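Local coordinates for beta-lactamase-related domain-containing protein (Bacteroides dorei DSM 17855, PDB 5TGF) that is of unproven function but probably acts as a serine hydrolase related to beta-lactamases and penicillin-binding proteins, and can bind calcium, at residues A64-G69 / Q235-D240; I68-D73 / Q172-A177; T75-D80 / E160-K165; D126-E131 / A151-G156; K165-L170 / A196-G201. All blocks are in the same frame, centred on the assembly; numbering follows the deposited sequence.

Interaction 1. Residues A64-G69 / Q235-D240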
# COMPACT_ATOMS: atom_id res chain seq x y z
N ALA A 64 1.57 5.99 0.72
CA ALA A 64 1.16 7.14 -0.11
C ALA A 64 -0.23 7.65 0.23
O ALA A 64 -0.47 8.87 0.30
CB ALA A 64 1.26 6.76 -1.58
N ALA A 65 -1.16 6.73 0.50
CA ALA A 65 -2.48 7.12 0.99
C ALA A 65 -2.37 7.90 2.33
O ALA A 65 -3.13 8.86 2.55
CB ALA A 65 -3.35 5.89 1.17
N ALA A 66 -1.46 7.48 3.19
CA ALA A 66 -1.21 8.22 4.46
C ALA A 66 -0.66 9.65 4.24
O ALA A 66 -1.06 10.57 4.96
CB ALA A 66 -0.29 7.44 5.36
N VAL A 67 0.19 9.86 3.23
CA VAL A 67 0.68 11.20 2.93
C VAL A 67 -0.51 12.09 2.50
O VAL A 67 -0.69 13.21 2.99
CB VAL A 67 1.75 11.18 1.83
CG1 VAL A 67 2.17 12.59 1.44
CG2 VAL A 67 2.97 10.40 2.27
N ILE A 68 -1.35 11.56 1.62
CA ILE A 68 -2.54 12.27 1.16
C ILE A 68 -3.53 12.52 2.32
O ILE A 68 -4.07 13.62 2.45
CB ILE A 68 -3.22 11.55 -0.02
CG1 ILE A 68 -2.26 11.44 -1.20
CG2 ILE A 68 -4.56 12.22 -0.39
CD1 ILE A 68 -2.77 10.54 -2.31
N GLY A 69 -3.71 11.53 3.19
CA GLY A 69 -4.50 11.73 4.39
C GLY A 69 -3.97 12.88 5.29
O GLY A 69 -4.75 13.61 5.91
N GLN A 235 -9.52 5.73 10.07
CA GLN A 235 -10.74 4.94 9.91
C GLN A 235 -11.26 4.95 8.47
O GLN A 235 -11.61 3.89 7.92
CB GLN A 235 -11.82 5.39 10.89
CG GLN A 235 -11.53 5.00 12.32
CD GLN A 235 -11.30 3.50 12.49
OE1 GLN A 235 -10.18 3.04 12.75
NE2 GLN A 235 -12.36 2.71 12.29
N THR A 236 -11.23 6.11 7.84
CA THR A 236 -11.67 6.25 6.45
C THR A 236 -10.74 5.47 5.50
O THR A 236 -11.22 4.83 4.57
CB THR A 236 -11.73 7.74 6.03
OG1 THR A 236 -12.78 8.38 6.79
CG2 THR A 236 -12.03 7.89 4.53
N MSE A 237 -9.43 5.47 5.78
CA MSE A 237 -8.49 4.70 4.97
C MSE A 237 -8.79 3.21 5.01
O MSE A 237 -8.45 2.46 4.08
CB MSE A 237 -7.05 4.96 5.45
CG MSE A 237 -6.47 6.35 5.11
SE MSE A 237 -4.81 6.60 6.15
CE MSE A 237 -3.68 5.27 5.20
N GLN A 238 -9.31 2.75 6.15
CA GLN A 238 -9.63 1.33 6.40
C GLN A 238 -11.06 0.93 6.08
O GLN A 238 -11.39 -0.26 6.18
CB GLN A 238 -9.27 1.00 7.86
CG GLN A 238 -7.80 1.18 8.16
CD GLN A 238 -7.41 0.88 9.60
OE1 GLN A 238 -8.23 0.40 10.39
NE2 GLN A 238 -6.13 1.05 9.91
N ALA A 239 -11.90 1.89 5.71
CA ALA A 239 -13.31 1.61 5.40
C ALA A 239 -13.46 1.03 4.00
O ALA A 239 -12.59 1.15 3.17
CB ALA A 239 -14.15 2.90 5.49
N ASP A 240 -14.65 0.51 3.74
CA ASP A 240 -15.04 0.06 2.42
C ASP A 240 -15.04 1.24 1.45
O ASP A 240 -15.89 2.10 1.54
CB ASP A 240 -16.46 -0.53 2.49
CG ASP A 240 -16.97 -1.03 1.15
OD1 ASP A 240 -16.22 -1.08 0.15
OD2 ASP A 240 -18.12 -1.45 1.10
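The selenomethionine side chain of Met-237 reaches across from helix 231-238 and lays its terminal methyl against the backbone of helix 60-74, where Ala-65 and Ala-66 offer almost no side chain to stand in the way. Met-237 CE approaches the amide nitrogen of Ala-66, with CE to Ala-66 N at 3.7 Å, and lies 3.9 Å from Ala-66 CA. The two beta carbons complete the seat: Met-237 CE is 4.0 Å from Ala-66 CB and 4.1 Å from Ala-65 CB. The methyl therefore rests against both of these consecutive alanines. The Met-237 chain runs out extended as far as SE and then bends at chi3 (69°), a turn that lays CE along the surface of the partner helix. This is a van der Waals contact, with no hydrogen bond between 64-69 and 235-240, and all three touching residues are buried. The nearest alpha carbons, those of Ala-65 and Met-237, are 7.6 Å apart, a gap spanned essentially by the one long side chain.

Met-237 sits in the last turn of its helix, and backbone hydrogen bonds tie it to Leu-267. Ala-66 also meets Phe-213 of helix 207-218, while Val-67 turns to helix 167-179. Helix 60-74 is thus enclosed on several sides, as expected of the central helix, here beginning at a possible SxxK motif, in the helical domain of the serine beta-lactamase and penicillin-binding-protein fold, to which this protein probably belongs.

Interaction 2. Residues I68-D73 / Q172-A177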
# COMPACT_ATOMS: atom_id res chain seq x y z
N ILE A 68 -1.35 11.56 1.62
CA ILE A 68 -2.54 12.27 1.16
C ILE A 68 -3.53 12.52 2.32
O ILE A 68 -4.07 13.62 2.45
CB ILE A 68 -3.22 11.55 -0.02
CG1 ILE A 68 -2.26 11.44 -1.20
CG2 ILE A 68 -4.56 12.22 -0.39
CD1 ILE A 68 -2.77 10.54 -2.31
N GLY A 69 -3.71 11.53 3.19
CA GLY A 69 -4.50 11.73 4.39
C GLY A 69 -3.97 12.88 5.29
O GLY A 69 -4.75 13.61 5.91
N ALA A 70 -2.67 13.02 5.39
CA ALA A 70 -2.10 14.12 6.20
C ALA A 70 -2.37 15.51 5.56
O ALA A 70 -2.57 16.52 6.26
CB ALA A 70 -0.62 13.90 6.44
N VAL A 71 -2.46 15.53 4.24
CA VAL A 71 -2.84 16.74 3.53
C VAL A 71 -4.32 17.03 3.71
O VAL A 71 -4.72 18.18 3.96
CB VAL A 71 -2.46 16.62 2.02
CG1 VAL A 71 -2.99 17.79 1.22
CG2 VAL A 71 -0.95 16.49 1.88
N VAL A 72 -5.16 16.00 3.62
CA VAL A 72 -6.58 16.15 3.87
C VAL A 72 -6.82 16.72 5.28
O VAL A 72 -7.71 17.53 5.46
CB VAL A 72 -7.33 14.83 3.68
CG1 VAL A 72 -8.71 14.85 4.33
CG2 VAL A 72 -7.40 14.50 2.18
N ASP A 73 -6.04 16.26 6.24
CA ASP A 73 -6.15 16.75 7.61
C ASP A 73 -5.83 18.26 7.75
O ASP A 73 -6.34 18.91 8.66
CB ASP A 73 -5.25 15.93 8.54
CG ASP A 73 -5.79 14.52 8.83
OD1 ASP A 73 -6.94 14.21 8.44
OD2 ASP A 73 -5.06 13.70 9.42
N GLN A 172 8.35 13.35 3.25
CA GLN A 172 9.38 13.53 4.26
C GLN A 172 8.86 14.47 5.36
O GLN A 172 9.06 14.20 6.52
CB GLN A 172 10.67 14.10 3.65
CG GLN A 172 11.33 13.20 2.57
CD GLN A 172 11.76 11.84 3.09
OE1 GLN A 172 12.07 11.66 4.28
NE2 GLN A 172 11.89 10.88 2.18
N GLU A 173 8.17 15.53 4.99
CA GLU A 173 7.71 16.51 5.99
C GLU A 173 6.62 15.92 6.91
O GLU A 173 6.72 16.03 8.14
CB GLU A 173 7.23 17.79 5.31
CG GLU A 173 6.64 18.80 6.29
CD GLU A 173 5.85 19.91 5.61
OE1 GLU A 173 5.91 20.04 4.36
OE2 GLU A 173 5.16 20.67 6.34
N LEU A 174 5.64 15.26 6.32
CA LEU A 174 4.40 14.89 7.01
C LEU A 174 4.38 13.48 7.62
O LEU A 174 3.61 13.22 8.54
CB LEU A 174 3.22 15.01 6.04
CG LEU A 174 2.94 16.40 5.49
CD1 LEU A 174 1.74 16.37 4.57
CD2 LEU A 174 2.72 17.41 6.61
N ILE A 175 5.18 12.56 7.08
CA ILE A 175 5.19 11.20 7.58
C ILE A 175 6.59 10.74 8.03
O ILE A 175 6.75 10.24 9.15
CB ILE A 175 4.61 10.22 6.53
CG1 ILE A 175 3.17 10.62 6.10
CG2 ILE A 175 4.69 8.78 7.02
CD1 ILE A 175 2.10 10.50 7.17
N ALA A 176 7.59 10.81 7.15
CA ALA A 176 8.88 10.18 7.44
C ALA A 176 9.64 10.87 8.60
O ALA A 176 10.08 10.21 9.54
CB ALA A 176 9.76 10.10 6.21
N ALA A 177 9.81 12.18 8.51
CA ALA A 177 10.49 12.92 9.57
C ALA A 177 9.82 12.80 10.97
O ALA A 177 10.47 12.42 11.91
CB ALA A 177 10.70 14.36 9.17
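Helical segments 68-73 and 172-177 pass each other at 124° between their N-to-C directions, the local axes coming to 9.8 Å, and the alpha carbons of Ala-70 and Leu-174 mark the nearest point at 6.6 Å. This is helix-to-helix packing, of helix 60-74 on helix 167-179, inside the mainly helical part of the beta-lactamase-like fold. The segment 172-177 is not a plain alpha-helix: a wider pi-type turn, closed by the bond from Ala-177 N to Gln-172 O, runs through Leu-174 and Ile-175, the two residues that make the contact from this side.

Leu-174 carries most of it. Its CB stands over the Ala-70 methyl, with CB to CB at 4.0 Å, and its CD1 branch reaches further along the partner helix and drops beside Val-71. There the two branched side chains cross at about a right angle. Val-71 presents CG2, which its chi1 of 174° places beside the backbone N and anti to the carbonyl carbon. Ile-175 leaves its helix in another direction, but bends at chi2 (-67°) so that CD1 comes back to the opposing methyl, a looser touch of 4.4 Å between Ile-175 CD1 and Ala-70 CB.

All four residues are buried. Beyond them, Val-71 also packs on Ala-159 and Ala-162 of helix 150-163, and the next residue, Val-72, belongs to a calcium site seen for this protein, although no metal is bound here. Leu-174 CD1 ends up 3.9 Å from Ala-70 CB and 3.8 Å from Val-71 CG2.

Interaction 3. Residues T75-D80 / E160-K165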
# COMPACT_ATOMS: atom_id res chain seq x y z
N THR A 75 -5.79 20.80 5.08
CA THR A 75 -6.22 21.69 3.99
C THR A 75 -7.71 21.46 3.73
O THR A 75 -8.34 20.64 4.37
CB THR A 75 -5.45 21.40 2.69
OG1 THR A 75 -5.74 20.07 2.25
CG2 THR A 75 -3.94 21.59 2.87
N ASP A 76 -8.27 22.20 2.77
CA ASP A 76 -9.64 21.98 2.31
C ASP A 76 -9.77 20.75 1.38
O ASP A 76 -10.87 20.41 0.97
CB ASP A 76 -10.12 23.24 1.58
CG ASP A 76 -11.60 23.18 1.19
OD1 ASP A 76 -12.47 22.99 2.06
OD2 ASP A 76 -11.90 23.35 -0.00
N LEU A 77 -8.67 20.08 1.07
CA LEU A 77 -8.74 18.80 0.30
C LEU A 77 -9.55 17.78 1.08
O LEU A 77 -9.38 17.65 2.30
CB LEU A 77 -7.33 18.26 0.04
CG LEU A 77 -7.30 17.02 -0.86
CD1 LEU A 77 -7.76 17.35 -2.28
CD2 LEU A 77 -5.88 16.47 -0.87
N SER A 78 -10.46 17.11 0.39
CA SER A 78 -11.35 16.15 1.03
C SER A 78 -11.50 14.89 0.16
O SER A 78 -11.38 14.95 -1.05
CB SER A 78 -12.72 16.79 1.28
OG SER A 78 -13.77 15.83 1.23
N TRP A 79 -11.81 13.77 0.80
CA TRP A 79 -11.94 12.49 0.11
C TRP A 79 -13.01 12.51 -0.97
O TRP A 79 -12.94 11.75 -1.94
CB TRP A 79 -12.27 11.40 1.12
CG TRP A 79 -11.22 11.24 2.18
CD1 TRP A 79 -11.38 11.46 3.51
CD2 TRP A 79 -9.82 10.92 1.99
NE1 TRP A 79 -10.18 11.21 4.17
CE2 TRP A 79 -9.21 10.92 3.25
CE3 TRP A 79 -9.03 10.68 0.87
CZ2 TRP A 79 -7.86 10.60 3.44
CZ3 TRP A 79 -7.67 10.36 1.04
CH2 TRP A 79 -7.10 10.32 2.33
N ASP A 80 -14.02 13.36 -0.80
CA ASP A 80 -15.10 13.46 -1.77
C ASP A 80 -14.92 14.58 -2.80
O ASP A 80 -15.79 14.76 -3.64
CB ASP A 80 -16.41 13.60 -1.01
CG ASP A 80 -16.68 12.40 -0.09
OD1 ASP A 80 -16.53 11.24 -0.54
OD2 ASP A 80 -17.00 12.60 1.10
N GLU A 160 -0.40 17.69 -3.92
CA GLU A 160 0.66 18.63 -4.22
C GLU A 160 0.10 20.06 -4.38
O GLU A 160 0.68 21.02 -3.87
CB GLU A 160 1.42 18.27 -5.50
CG GLU A 160 2.33 17.08 -5.40
CD GLU A 160 3.21 16.88 -6.64
OE1 GLU A 160 2.93 17.46 -7.72
OE2 GLU A 160 4.21 16.13 -6.54
N VAL A 161 -0.98 20.18 -5.13
CA VAL A 161 -1.63 21.47 -5.35
C VAL A 161 -2.20 22.04 -4.05
O VAL A 161 -2.05 23.22 -3.77
CB VAL A 161 -2.67 21.36 -6.48
CG1 VAL A 161 -3.52 22.63 -6.59
CG2 VAL A 161 -1.94 21.10 -7.78
N ALA A 162 -2.76 21.19 -3.21
CA ALA A 162 -3.37 21.66 -1.97
C ALA A 162 -2.32 22.20 -0.99
O ALA A 162 -2.61 23.16 -0.23
CB ALA A 162 -4.19 20.55 -1.34
N MSE A 163 -1.11 21.65 -1.04
CA MSE A 163 -0.03 22.08 -0.17
C MSE A 163 0.95 23.06 -0.78
O MSE A 163 1.82 23.57 -0.09
CB MSE A 163 0.80 20.87 0.28
CG MSE A 163 -0.01 19.86 1.08
SE MSE A 163 -0.39 20.63 2.85
CE MSE A 163 1.40 20.58 3.63
N GLY A 164 0.91 23.21 -2.10
CA GLY A 164 1.95 23.97 -2.80
C GLY A 164 3.34 23.38 -2.70
O GLY A 164 4.33 24.12 -2.69
N LYS A 165 3.44 22.05 -2.73
CA LYS A 165 4.70 21.36 -2.46
C LYS A 165 4.67 19.97 -3.13
O LYS A 165 3.63 19.34 -3.18
CB LYS A 165 4.87 21.19 -0.95
CG LYS A 165 6.28 21.01 -0.47
CD LYS A 165 6.36 21.10 1.07
CE LYS A 165 7.70 20.55 1.54
NZ LYS A 165 7.95 20.65 3.01
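Thr-75 and Met-163 meet at about a right angle, the threonine methyl pressed against the selenium atom, with Thr-75 CG2 to Met-163 SE at 3.7 Å. The bends of the Met-163 chain at chi2 and chi3 set SE beside this methyl. The same methyl lies 3.7 Å from the backbone oxygen of Ala-162, Thr-75 CG2 to Ala-162 O. The Ala-162 methyl faces both Thr-75 and Leu-77: its CB is 3.9 Å from Thr-75 OG1 and 4.1 Å from Leu-77 CB.

The threonine hydroxyl is held from behind. Thr-75 OG1 is hydrogen-bonded to Val-71 O and accepts from Leu-77 N (3.2 Å from N to OG1, 149° at the hydrogen), forming an ST turn. With the hydroxyl so engaged, the methyl is the branch turned to Met-163.

Helix 150-163 ends here: Gly-164 has positive phi, and Lys-165 N bonds to Glu-160 O, in the manner of a Schellman motif, though the companion bond from Gly-164 N to Val-161 O is only weak. On the other segment Thr-75 O and Leu-77 O lie 3.8 Å apart, with Val-72 O close to both. These three residues form a calcium site seen for this protein but empty in this chain, and the convergence of their carbonyl oxygens is consistent with main-chain ligation. The contact thus sets the end of helix 150-163 beside a calcium site formed by the end of helix 60-74 and the loop after it.

Interaction 4. Residues D126-E131 / A151-G156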
# COMPACT_ATOMS: atom_id res chain seq x y z
N ASP A 126 3.31 16.61 -11.92
CA ASP A 126 2.67 17.49 -12.89
C ASP A 126 2.85 17.01 -14.32
O ASP A 126 1.89 17.03 -15.10
CB ASP A 126 3.09 18.96 -12.71
CG ASP A 126 4.56 19.23 -13.01
OD1 ASP A 126 5.40 18.30 -13.13
OD2 ASP A 126 4.91 20.43 -13.04
N SER A 127 4.05 16.53 -14.65
CA SER A 127 4.31 15.91 -15.96
C SER A 127 3.56 14.57 -16.13
O SER A 127 3.01 14.28 -17.20
CB SER A 127 5.81 15.68 -16.14
OG SER A 127 6.53 16.89 -16.10
N ALA A 128 3.52 13.76 -15.08
CA ALA A 128 2.79 12.47 -15.15
C ALA A 128 1.34 12.70 -15.47
O ALA A 128 0.77 11.99 -16.28
CB ALA A 128 2.91 11.70 -13.85
N VAL A 129 0.72 13.67 -14.80
CA VAL A 129 -0.72 13.86 -14.90
C VAL A 129 -1.16 14.46 -16.25
O VAL A 129 -2.23 14.14 -16.74
CB VAL A 129 -1.24 14.70 -13.71
CG1 VAL A 129 -2.65 15.16 -13.97
CG2 VAL A 129 -1.18 13.91 -12.44
N THR A 130 -0.31 15.29 -16.85
CA THR A 130 -0.51 15.74 -18.24
C THR A 130 -0.59 14.58 -19.22
O THR A 130 -1.47 14.57 -20.09
CB THR A 130 0.61 16.70 -18.67
OG1 THR A 130 0.63 17.81 -17.77
CG2 THR A 130 0.34 17.23 -20.10
N GLU A 131 0.27 13.59 -19.10
CA GLU A 131 0.18 12.42 -19.97
C GLU A 131 -1.07 11.57 -19.67
O GLU A 131 -1.75 11.11 -20.59
CB GLU A 131 1.42 11.56 -19.89
CG GLU A 131 1.31 10.33 -20.80
CD GLU A 131 2.64 9.77 -21.24
OE1 GLU A 131 3.68 10.18 -20.66
OE2 GLU A 131 2.65 8.91 -22.15
N ALA A 151 -4.09 6.19 -11.58
CA ALA A 151 -5.03 7.00 -10.83
C ALA A 151 -4.41 7.60 -9.59
O ALA A 151 -4.71 8.75 -9.25
CB ALA A 151 -6.27 6.20 -10.45
N MSE A 152 -3.51 6.88 -8.94
CA MSE A 152 -2.87 7.40 -7.73
C MSE A 152 -1.94 8.53 -8.05
O MSE A 152 -1.64 9.34 -7.18
CB MSE A 152 -2.23 6.29 -6.89
CG MSE A 152 -3.38 5.49 -6.27
SE MSE A 152 -2.65 4.05 -5.15
CE MSE A 152 -1.35 5.04 -4.09
N GLN A 153 -1.42 8.58 -9.29
CA GLN A 153 -0.63 9.75 -9.71
C GLN A 153 -1.45 11.01 -9.65
O GLN A 153 -0.98 12.04 -9.19
CB GLN A 153 -0.06 9.59 -11.12
CG GLN A 153 0.79 8.38 -11.34
CD GLN A 153 2.13 8.48 -10.65
OE1 GLN A 153 2.26 8.15 -9.47
NE2 GLN A 153 3.13 8.92 -11.40
N ILE A 154 -2.69 10.91 -10.10
CA ILE A 154 -3.62 12.05 -10.06
C ILE A 154 -3.91 12.43 -8.61
O ILE A 154 -3.85 13.61 -8.26
CB ILE A 154 -4.92 11.74 -10.78
CG1 ILE A 154 -4.65 11.38 -12.26
CG2 ILE A 154 -5.90 12.89 -10.69
CD1 ILE A 154 -5.94 11.11 -13.01
N ALA A 155 -4.20 11.44 -7.76
CA ALA A 155 -4.43 11.66 -6.33
C ALA A 155 -3.26 12.39 -5.69
O ALA A 155 -3.46 13.37 -4.96
CB ALA A 155 -4.70 10.34 -5.59
N GLY A 156 -2.05 11.92 -5.97
CA GLY A 156 -0.87 12.57 -5.47
C GLY A 156 -0.73 14.03 -5.92
O GLY A 156 -0.31 14.88 -5.14
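Val-129 takes chi1 of 167°, which puts CG2, beside the backbone N, against the backbone of 151-156, while Gln-153 bends at chi2 (-72°), turning its amide to Ala-128. The valine methyl lands on backbone: Val-129 CG2 lies 3.8 Å from Gln-153 O and 3.9 Å from Ile-154 CA. It meets the isoleucine side chain less closely, Val-129 CG2 to Ile-154 CG1 being 4.3 Å. The preceding residue, Ala-128, touches with its methyl the amide nitrogen end of the glutamine, Ala-128 CB to Gln-153 NE2 at 3.7 Å.

Segments 126-131 and 151-156 cross with 131° between their N-to-C directions and a closest approach of 9.2 Å between the local axes. Their parent helices, 125-133 and 150-163, both belong to the helical domain of the beta-lactamase-like fold, and helix 150-163 also packs on helix 60-74 through Ala-155. The alpha carbons of Val-129 and Ile-154 come to 5.9 Å, an approach that goes with the Val-129 methyl resting directly on the backbone of the partner helix.

Buried between the helices, the Gln-153 amide nevertheless has polar partners beyond them. NE2 makes a weak hydrogen bond to Asp-120 OD2, and OE1 receives a weak one from the backbone N of Leu-199. These two bonds, one at each end of the amide, may help to orient it.

Interaction 5. Residues K165-L170 / A196-G201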
# COMPACT_ATOMS: atom_id res chain seq x y z
N LYS A 165 3.44 22.05 -2.73
CA LYS A 165 4.70 21.36 -2.46
C LYS A 165 4.67 19.97 -3.13
O LYS A 165 3.63 19.34 -3.18
CB LYS A 165 4.87 21.19 -0.95
CG LYS A 165 6.28 21.01 -0.47
CD LYS A 165 6.36 21.10 1.07
CE LYS A 165 7.70 20.55 1.54
NZ LYS A 165 7.95 20.65 3.01
N GLU A 166 5.81 19.50 -3.60
CA GLU A 166 5.83 18.23 -4.34
C GLU A 166 5.72 17.03 -3.38
O GLU A 166 5.95 17.14 -2.17
CB GLU A 166 7.07 18.14 -5.22
CG GLU A 166 6.98 19.00 -6.49
CD GLU A 166 7.92 18.54 -7.57
OE1 GLU A 166 9.13 18.77 -7.43
OE2 GLU A 166 7.48 17.85 -8.52
N PHE A 167 5.32 15.89 -3.95
CA PHE A 167 4.89 14.73 -3.18
C PHE A 167 6.01 14.10 -2.36
O PHE A 167 5.80 13.67 -1.20
CB PHE A 167 4.22 13.69 -4.09
CG PHE A 167 3.58 12.55 -3.33
CD1 PHE A 167 2.32 12.66 -2.83
CD2 PHE A 167 4.31 11.42 -3.03
CE1 PHE A 167 1.75 11.64 -2.06
CE2 PHE A 167 3.75 10.38 -2.30
CZ PHE A 167 2.48 10.50 -1.81
N GLU A 168 7.20 13.97 -2.94
CA GLU A 168 8.29 13.39 -2.17
C GLU A 168 8.66 14.29 -0.94
O GLU A 168 8.80 13.78 0.19
CB GLU A 168 9.47 13.07 -3.06
CG GLU A 168 10.74 12.61 -2.35
CD GLU A 168 10.56 11.38 -1.46
OE1 GLU A 168 9.64 10.58 -1.68
OE2 GLU A 168 11.35 11.21 -0.52
N PRO A 169 8.79 15.61 -1.15
CA PRO A 169 9.05 16.44 0.03
C PRO A 169 7.91 16.40 1.04
O PRO A 169 8.19 16.39 2.26
CB PRO A 169 9.18 17.86 -0.55
CG PRO A 169 9.56 17.68 -1.94
CD PRO A 169 9.15 16.30 -2.39
N LEU A 170 6.68 16.29 0.57
CA LEU A 170 5.55 16.10 1.47
C LEU A 170 5.64 14.83 2.30
O LEU A 170 5.36 14.82 3.50
CB LEU A 170 4.22 16.12 0.72
CG LEU A 170 3.76 17.49 0.23
CD1 LEU A 170 2.56 17.26 -0.66
CD2 LEU A 170 3.40 18.39 1.44
N ALA A 196 7.40 1.34 -10.14
CA ALA A 196 6.82 2.53 -10.77
C ALA A 196 5.33 2.26 -10.98
O ALA A 196 4.93 1.10 -10.97
CB ALA A 196 7.49 2.80 -12.11
N PRO A 197 4.48 3.32 -11.08
CA PRO A 197 4.79 4.75 -11.02
C PRO A 197 5.06 5.19 -9.58
O PRO A 197 5.01 4.37 -8.67
CB PRO A 197 3.53 5.43 -11.56
CG PRO A 197 2.46 4.43 -11.49
CD PRO A 197 3.05 3.06 -11.30
N MSE A 198 5.36 6.47 -9.39
CA MSE A 198 5.83 6.97 -8.06
C MSE A 198 5.02 6.42 -6.90
O MSE A 198 5.58 5.81 -5.97
CB MSE A 198 5.83 8.51 -8.07
CG MSE A 198 6.53 9.07 -6.83
SE MSE A 198 6.33 11.03 -6.69
CE MSE A 198 7.46 11.48 -8.24
N LEU A 199 3.74 6.76 -6.83
CA LEU A 199 2.96 6.46 -5.62
C LEU A 199 2.69 4.96 -5.61
O LEU A 199 2.79 4.30 -4.55
CB LEU A 199 1.63 7.21 -5.57
CG LEU A 199 1.70 8.62 -4.90
CD1 LEU A 199 2.48 9.57 -5.79
CD2 LEU A 199 0.31 9.17 -4.61
N GLY A 200 2.23 4.45 -6.74
CA GLY A 200 1.73 3.07 -6.75
C GLY A 200 2.83 2.03 -6.49
O GLY A 200 2.59 1.01 -5.86
N GLY A 201 4.04 2.32 -6.95
CA GLY A 201 5.11 1.37 -6.92
C GLY A 201 6.50 1.89 -6.66
O GLY A 201 7.42 1.10 -6.69
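The first turn of helix 167-179 faces the short helix 198-201, which starts just after the cis-proline Pro-197, and the alpha carbons of Phe-167 and Leu-199 are 8.8 Å apart. That gap is filled by the two side chains themselves. Phe-167 has CG anti to the backbone N (chi1 -172°), which extends the ring away from its own helix, and Leu-199 lies over one face of it. Leu-199 CD1 stands above the centre of the ring, 3.8 Å from the Phe-167 centroid and 13° off the normal, a CH-pi contact. CG and CD2 of Leu-199 continue across the far end of the same ring: Leu-199 CG to Phe-167 CZ is 3.7 Å, and Leu-199 CD2 to Phe-167 CE1 is 3.8 Å. Both methyls and the branch point thus lie over the same face.

Met-198, a selenomethionine, joins from another direction. Its chain runs extended and then bends at chi3, and SE approaches the ring obliquely in a Met-aromatic contact, 4.2 Å from Met-198 SE to Phe-167 CD2. The two side chains run alongside, pointing opposite ways.

Here the helical domain of the beta-lactamase-like fold comes close to its probable active site. Gly-200 O is hydrogen-bonded to Lys-61 NZ, the lysine of a possible SxxK motif, while Ala-64 of the same helix 60-74 packs on both Phe-167 and Leu-199.

At the helix starts, Phe-167 N is hydrogen-bonded to Glu-160 OE2. Phe-186 meets the Phe-167 ring edge-to-face, and Gly-201 N bonds to Pro-197 O at 2.8 Å to close the short helical turn.

From the N terminus, helix 60-74 opens both interaction 1 and interaction 2, which start from the same stretch and share Ile-68 and Gly-69. Interaction 1 closes the longest loop, at helix 231-238, and interactions 3, 4 and 5 are nested inside it. Interaction 2 closes at helix 167-179. Inside it lies interaction 3, which brings the loop after helix 60-74 to the end of helix 150-163, and interaction 4 nests within that, joining helices 125-133 and 150-163. Interaction 5 begins where interaction 3 ends, at Lys-165, and crosses interaction 2 to reach helix 198-201. Lys-165 also forms a salt bridge to Glu-173. Together they knit the helical domain round helix 60-74.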